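Local coordinates for protein effector EagT6 (PDB 1TU1) that helps load the toxin Tse6 onto the spike protein VgrG1a, a step essential for delivering the toxin to target cells, at residues A86-Y91 against M101-F106; A51-Y56 against F106-P111. One frame throughout, in Å; residues are numbered along the deposited sequence.

Contact 1 (A86-Y91 against M101-F106); sequences AVLLDY and MLRQVF
Y91 CG lies between its own backbone N and carbonyl carbon (chi1 65°), and this brings one face of its ring over L102 CB. L102 CB sits over the centre of that face, a CH-pi contact with CB 4.2 Å from the ring centroid. Q104 instead has CG opposite its backbone N and an extended chain, so its amide reaches the phenol. Y91 OH donates to Q104 OE1 at 2.6 Å. The oxygen is near the ring plane, but the hydroxyl approaches it from above the amide plane. Q104 NE2 is held by T117.

These strands form an antiparallel beta hairpin in the central sheet. Backbone bonds run both ways in the pairs V87-F106, L89-Q104 and Y91-L102. On the face of these pairs, L89 CD1 touches F106 CE2 at 3.7 Å.

The opposite face carries L88, D90, R103 and V105. L88 CD1 packs on V105 CG2 at 3.7 Å. The R103 chain bends at chi3 (74°) and grips D90 side-on. R103 NE reaches D90 OD1 at 2.7 Å, almost straight, from above the carboxylate plane. R103 NH2 reaches D90 OD2 at 2.7 Å on the syn side, with a more bent N-H angle of 137°. W77 NE1 also binds D90 OD2, and E129 of helix 125-137 pairs with R103 NH1. The buried arginine thus lies between two carboxylates. This pairing probably keeps all three groups charged and ties the hairpin to the helix.

Contact 2 (A51-Y56 against F106-P111); sequences APFADY and FIERRP
F53 lies flat against E108 where the first turn of helix 53-67 packs on the end of strand 98-107 and the loop after it, in an antiparallel alpha+beta fold consistent with the DcrB family. E108 CB sits over the centre of one face of the F53 ring, a CH-pi contact 3.7 Å from the centroid. The two side chains run past each other in opposite directions. The E108 carboxylate is turned 19° from the ring plane, and its OE2 comes 3.5 Å from F53 CB. At the rim of this ring, F53 CZ approaches F106 O at 3.6 Å, near the ring plane.

One helical turn on, Y56 crosses F106 at about a right angle. Y56 CE2 and F106 CD1 are 3.8 Å apart, so the two aromatic side chains meet at their edges. Both F53 and Y56 have CG opposite the backbone N (chi1 -174° and 164°), which directs their rings toward this junction.

The polar ends are set by the next shell. Y56 OH bonds to D45, and E108 OE2 bonds to Q48 NE2. Q48 NE2 also binds A51 O, so one amide braces both segments. P52 occupies the N-cap position, and its O accepts from Y56 N. No direct hydrogen bond joins the two segments. A water bridges them instead: it accepts from F53 N at 3.0 Å and donates to E108 OE2 at 2.6 Å.

Overall arrangement
Contact 1 and contact 2 share F106, and their centres are about 14 Å apart. Contact 1 joins neighbouring strands about 7 Å from the centre of the chain; contact 2 lies farther out, about 13 Å from it. They also touch directly: F53 CE2 packs 4.0 Å from A86 N and 4.2 Å from V87 CG2. Helix 53-67 continues along the V87, L89 and F106 face, while helix 125-137 packs on the L88 and R103 face. A bound di(hydroxyethyl)ether lies about 4 Å from the side chains of Q104 and F106, and an ethanediol about 4 Å from that of V87 and about 5 Å from that of F53. Both probably come from the crystallisation liquor.

Contact 1 (A86-Y91 against M101-F106)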
loop_
_atom_site.group_PDB
_atom_site.type_symbol
_atom_site.label_atom_id
_atom_site.label_comp_id
_atom_site.label_asym_id
_atom_site.label_seq_id
_atom_site.Cartn_x
_atom_site.Cartn_y
_atom_site.Cartn_z
ATOM N N ALA A 86 -12.695 13.477 12.207
ATOM C CA ALA A 86 -11.512 13.687 11.412
ATOM C C ALA A 86 -10.851 15.013 11.764
ATOM O O ALA A 86 -11.505 15.937 12.218
ATOM C CB ALA A 86 -11.899 13.651 9.939
ATOM N N VAL A 87 -9.544 15.080 11.575
ATOM C CA VAL A 87 -8.802 16.326 11.703
ATOM C C VAL A 87 -7.942 16.523 10.447
ATOM O O VAL A 87 -7.193 15.615 10.061
ATOM C CB VAL A 87 -7.912 16.314 12.937
ATOM C CG1 VAL A 87 -7.035 17.593 13.016
ATOM C CG2 VAL A 87 -8.752 16.161 14.213
ATOM N N LEU A 88 -8.071 17.691 9.816
ATOM C CA LEU A 88 -7.139 18.158 8.778
ATOM C C LEU A 88 -6.083 19.079 9.369
ATOM O O LEU A 88 -6.409 20.083 10.058
ATOM C CB LEU A 88 -7.892 18.860 7.640
ATOM C CG LEU A 88 -7.070 19.656 6.606
ATOM C CD1 LEU A 88 -6.092 18.764 5.875
ATOM C CD2 LEU A 88 -7.989 20.296 5.601
ATOM N N LEU A 89 -4.820 18.740 9.122
ATOM C CA LEU A 89 -3.690 19.563 9.493
ATOM C C LEU A 89 -2.941 19.997 8.246
ATOM O O LEU A 89 -2.377 19.140 7.537
ATOM C CB LEU A 89 -2.709 18.793 10.350
ATOM C CG LEU A 89 -3.192 18.270 11.694
ATOM C CD1 LEU A 89 -2.071 17.480 12.294
ATOM C CD2 LEU A 89 -3.618 19.430 12.625
ATOM N N ASP A 90 -2.942 21.306 7.985
ATOM C CA ASP A 90 -2.112 21.911 6.950
ATOM C C ASP A 90 -0.845 22.378 7.596
ATOM O O ASP A 90 -0.870 23.212 8.503
ATOM C CB ASP A 90 -2.816 23.084 6.301
ATOM C CG ASP A 90 -4.045 22.664 5.565
ATOM O OD1 ASP A 90 -4.091 21.494 5.110
ATOM O OD2 ASP A 90 -5.031 23.403 5.399
ATOM N N TYR A 91 0.275 21.804 7.173
ATOM C CA TYR A 91 1.555 22.175 7.734
ATOM C C TYR A 91 2.702 22.054 6.748
ATOM O O TYR A 91 2.574 21.418 5.702
ATOM C CB TYR A 91 1.850 21.383 8.990
ATOM C CG TYR A 91 2.044 19.870 8.870
ATOM C CD1 TYR A 91 3.323 19.314 8.753
ATOM C CD2 TYR A 91 0.960 18.993 8.996
ATOM C CE1 TYR A 91 3.513 17.944 8.700
ATOM C CE2 TYR A 91 1.132 17.621 8.946
ATOM C CZ TYR A 91 2.401 17.094 8.801
ATOM O OH TYR A 91 2.578 15.730 8.764
ATOM N N MET A 101 4.921 21.355 1.652
ATOM C CA MET A 101 3.585 21.643 2.139
ATOM C C MET A 101 2.758 20.356 2.182
ATOM O O MET A 101 2.629 19.651 1.176
ATOM C CB MET A 101 2.918 22.649 1.209
ATOM C CG MET A 101 1.663 23.317 1.742
ATOM S SD MET A 101 1.859 24.105 3.378
ATOM C CE MET A 101 0.127 23.963 3.933
ATOM N N LEU A 102 2.190 20.075 3.355
ATOM C CA LEU A 102 1.346 18.907 3.580
ATOM C C LEU A 102 -0.084 19.292 3.945
ATOM O O LEU A 102 -0.316 20.233 4.713
ATOM C CB LEU A 102 1.946 18.069 4.698
ATOM C CG LEU A 102 2.920 16.990 4.220
ATOM C CD1 LEU A 102 4.198 17.592 3.612
ATOM C CD2 LEU A 102 3.269 16.092 5.361
ATOM N N ARG A 103 -1.044 18.575 3.380
ATOM C CA ARG A 103 -2.418 18.595 3.844
ATOM C C ARG A 103 -2.764 17.153 4.226
ATOM O O ARG A 103 -2.932 16.290 3.345
ATOM C CB ARG A 103 -3.342 19.131 2.764
ATOM C CG ARG A 103 -2.868 20.494 2.193
ATOM C CD ARG A 103 -3.964 21.321 1.574
ATOM N NE ARG A 103 -4.844 21.922 2.564
ATOM C CZ ARG A 103 -5.898 22.677 2.267
ATOM N NH1 ARG A 103 -6.245 22.894 1.009
ATOM N NH2 ARG A 103 -6.655 23.182 3.232
ATOM N N GLN A 104 -2.827 16.913 5.535
ATOM C CA GLN A 104 -2.892 15.584 6.134
ATOM C C GLN A 104 -4.192 15.404 6.932
ATOM O O GLN A 104 -4.458 16.152 7.874
ATOM C CB GLN A 104 -1.678 15.384 7.030
ATOM C CG GLN A 104 -1.428 13.960 7.468
ATOM C CD GLN A 104 -0.037 13.751 8.005
ATOM O OE1 GLN A 104 0.365 14.386 8.983
ATOM N NE2 GLN A 104 0.725 12.875 7.352
ATOM N N VAL A 105 -5.027 14.460 6.522
ATOM C CA VAL A 105 -6.306 14.214 7.179
ATOM C C VAL A 105 -6.234 12.904 7.982
ATOM O O VAL A 105 -5.836 11.852 7.465
ATOM C CB VAL A 105 -7.433 14.142 6.183
ATOM C CG1 VAL A 105 -8.796 13.888 6.889
ATOM C CG2 VAL A 105 -7.512 15.436 5.326
ATOM N N PHE A 106 -6.599 12.979 9.253
ATOM C CA PHE A 106 -6.673 11.799 10.095
ATOM C C PHE A 106 -8.128 11.486 10.266
ATOM O O PHE A 106 -8.905 12.364 10.675
ATOM C CB PHE A 106 -6.036 12.084 11.442
ATOM C CG PHE A 106 -4.598 12.443 11.370
ATOM C CD1 PHE A 106 -3.629 11.487 11.618
ATOM C CD2 PHE A 106 -4.196 13.736 11.055
ATOM C CE1 PHE A 106 -2.275 11.806 11.576
ATOM C CE2 PHE A 106 -2.826 14.073 11.011
ATOM C CZ PHE A 106 -1.867 13.105 11.263
#

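Contact 2 (A51-Y56 against F106-P111)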
loop_
_atom_site.group_PDB
_atom_site.type_symbol
_atom_site.label_atom_id
_atom_site.label_comp_id
_atom_site.label_asym_id
_atom_site.label_seq_id
_atom_site.Cartn_x
_atom_site.Cartn_y
_atom_site.Cartn_z
ATOM N N ALA A 51 -7.430 5.013 23.380
ATOM C CA ALA A 51 -7.310 6.441 23.667
ATOM C C ALA A 51 -8.348 7.268 22.891
ATOM O O ALA A 51 -8.726 6.904 21.754
ATOM C CB ALA A 51 -5.941 6.925 23.354
ATOM N N PRO A 52 -8.805 8.365 23.497
ATOM C CA PRO A 52 -9.670 9.306 22.789
ATOM C C PRO A 52 -8.980 9.764 21.507
ATOM O O PRO A 52 -7.776 9.988 21.530
ATOM C CB PRO A 52 -9.807 10.480 23.769
ATOM C CG PRO A 52 -9.576 9.892 25.115
ATOM C CD PRO A 52 -8.561 8.784 24.896
ATOM N N PHE A 53 -9.738 9.894 20.433
ATOM C CA PHE A 53 -9.221 10.346 19.144
ATOM C C PHE A 53 -8.541 11.712 19.239
ATOM O O PHE A 53 -7.547 11.955 18.544
ATOM C CB PHE A 53 -10.339 10.399 18.133
ATOM C CG PHE A 53 -9.876 10.732 16.727
ATOM C CD1 PHE A 53 -8.904 9.963 16.093
ATOM C CD2 PHE A 53 -10.397 11.834 16.060
ATOM C CE1 PHE A 53 -8.462 10.305 14.789
ATOM C CE2 PHE A 53 -9.966 12.159 14.757
ATOM C CZ PHE A 53 -9.010 11.371 14.138
ATOM N N ALA A 54 -9.075 12.605 20.086
ATOM C CA ALA A 54 -8.476 13.920 20.297
ATOM C C ALA A 54 -7.082 13.820 20.836
ATOM O O ALA A 54 -6.213 14.580 20.400
ATOM C CB ALA A 54 -9.341 14.781 21.224
ATOM N N ASP A 55 -6.852 12.900 21.773
ATOM C CA ASP A 55 -5.524 12.666 22.325
ATOM C C ASP A 55 -4.582 12.059 21.280
ATOM O O ASP A 55 -3.393 12.396 21.239
ATOM C CB ASP A 55 -5.564 11.704 23.505
ATOM C CG ASP A 55 -6.270 12.284 24.742
ATOM O OD1 ASP A 55 -6.717 13.464 24.719
ATOM O OD2 ASP A 55 -6.437 11.569 25.750
ATOM N N TYR A 56 -5.103 11.141 20.467
ATOM C CA TYR A 56 -4.306 10.551 19.377
ATOM C C TYR A 56 -3.804 11.654 18.440
ATOM O O TYR A 56 -2.616 11.708 18.128
ATOM C CB TYR A 56 -5.107 9.470 18.592
ATOM C CG TYR A 56 -4.444 9.165 17.263
ATOM C CD1 TYR A 56 -3.430 8.219 17.172
ATOM C CD2 TYR A 56 -4.787 9.873 16.123
ATOM C CE1 TYR A 56 -2.772 7.983 15.949
ATOM C CE2 TYR A 56 -4.155 9.649 14.908
ATOM C CZ TYR A 56 -3.151 8.712 14.825
ATOM O OH TYR A 56 -2.527 8.510 13.625
ATOM N N PHE A 106 -6.599 12.979 9.253
ATOM C CA PHE A 106 -6.673 11.799 10.095
ATOM C C PHE A 106 -8.128 11.486 10.266
ATOM O O PHE A 106 -8.905 12.364 10.675
ATOM C CB PHE A 106 -6.036 12.084 11.442
ATOM C CG PHE A 106 -4.598 12.443 11.370
ATOM C CD1 PHE A 106 -3.629 11.487 11.618
ATOM C CD2 PHE A 106 -4.196 13.736 11.055
ATOM C CE1 PHE A 106 -2.275 11.806 11.576
ATOM C CE2 PHE A 106 -2.826 14.073 11.011
ATOM C CZ PHE A 106 -1.867 13.105 11.263
ATOM N N ILE A 107 -8.527 10.258 9.919
ATOM C CA ILE A 107 -9.918 9.851 10.013
ATOM C C ILE A 107 -10.030 8.709 11.009
ATOM O O ILE A 107 -9.488 7.632 10.801
ATOM C CB ILE A 107 -10.494 9.401 8.652
ATOM C CG1 ILE A 107 -10.224 10.450 7.564
ATOM C CG2 ILE A 107 -12.000 9.086 8.796
ATOM C CD1 ILE A 107 -10.671 10.021 6.189
ATOM N N GLU A 108 -10.734 8.962 12.106
ATOM C CA GLU A 108 -10.933 7.949 13.126
ATOM C C GLU A 108 -11.665 6.751 12.527
ATOM O O GLU A 108 -12.725 6.891 11.981
ATOM C CB GLU A 108 -11.771 8.473 14.303
ATOM C CG GLU A 108 -11.682 7.488 15.462
ATOM C CD GLU A 108 -12.484 7.886 16.703
ATOM O OE1 GLU A 108 -13.470 8.664 16.598
ATOM O OE2 GLU A 108 -12.090 7.376 17.765
ATOM N N ARG A 109 -11.082 5.576 12.703
ATOM C CA ARG A 109 -11.709 4.310 12.367
ATOM C C ARG A 109 -11.061 3.214 13.202
ATOM O O ARG A 109 -9.936 3.340 13.650
ATOM C CB ARG A 109 -11.480 4.011 10.875
ATOM C CG ARG A 109 -12.186 2.826 10.309
ATOM C CD ARG A 109 -12.149 2.789 8.760
ATOM N NE ARG A 109 -13.048 1.767 8.242
ATOM C CZ ARG A 109 -12.821 0.456 8.273
ATOM N NH1 ARG A 109 -11.701 -0.036 8.747
ATOM N NH2 ARG A 109 -13.732 -0.383 7.807
ATOM N N ARG A 110 -11.772 2.106 13.347
ATOM C CA ARG A 110 -11.230 0.901 13.966
ATOM C C ARG A 110 -11.135 -0.187 12.912
ATOM O O ARG A 110 -12.026 -0.315 12.082
ATOM C CB ARG A 110 -12.175 0.433 15.065
ATOM C CG ARG A 110 -12.263 1.397 16.178
ATOM C CD ARG A 110 -10.990 1.419 16.951
ATOM N NE ARG A 110 -11.006 2.433 17.993
ATOM C CZ ARG A 110 -9.916 2.856 18.603
ATOM N NH1 ARG A 110 -8.741 2.342 18.269
ATOM N NH2 ARG A 110 -10.007 3.789 19.560
ATOM N N PRO A 111 -10.074 -0.979 12.924
ATOM C CA PRO A 111 -9.046 -0.999 13.961
ATOM C C PRO A 111 -7.907 0.001 13.826
ATOM O O PRO A 111 -7.004 -0.020 14.668
ATOM C CB PRO A 111 -8.484 -2.415 13.800
ATOM C CG PRO A 111 -8.536 -2.605 12.294
ATOM C CD PRO A 111 -9.809 -1.981 11.877
HETATM O O HOH W 1 -11.618 5.774 21.521
HETATM O O HOH W 2 -12.278 8.349 20.182
#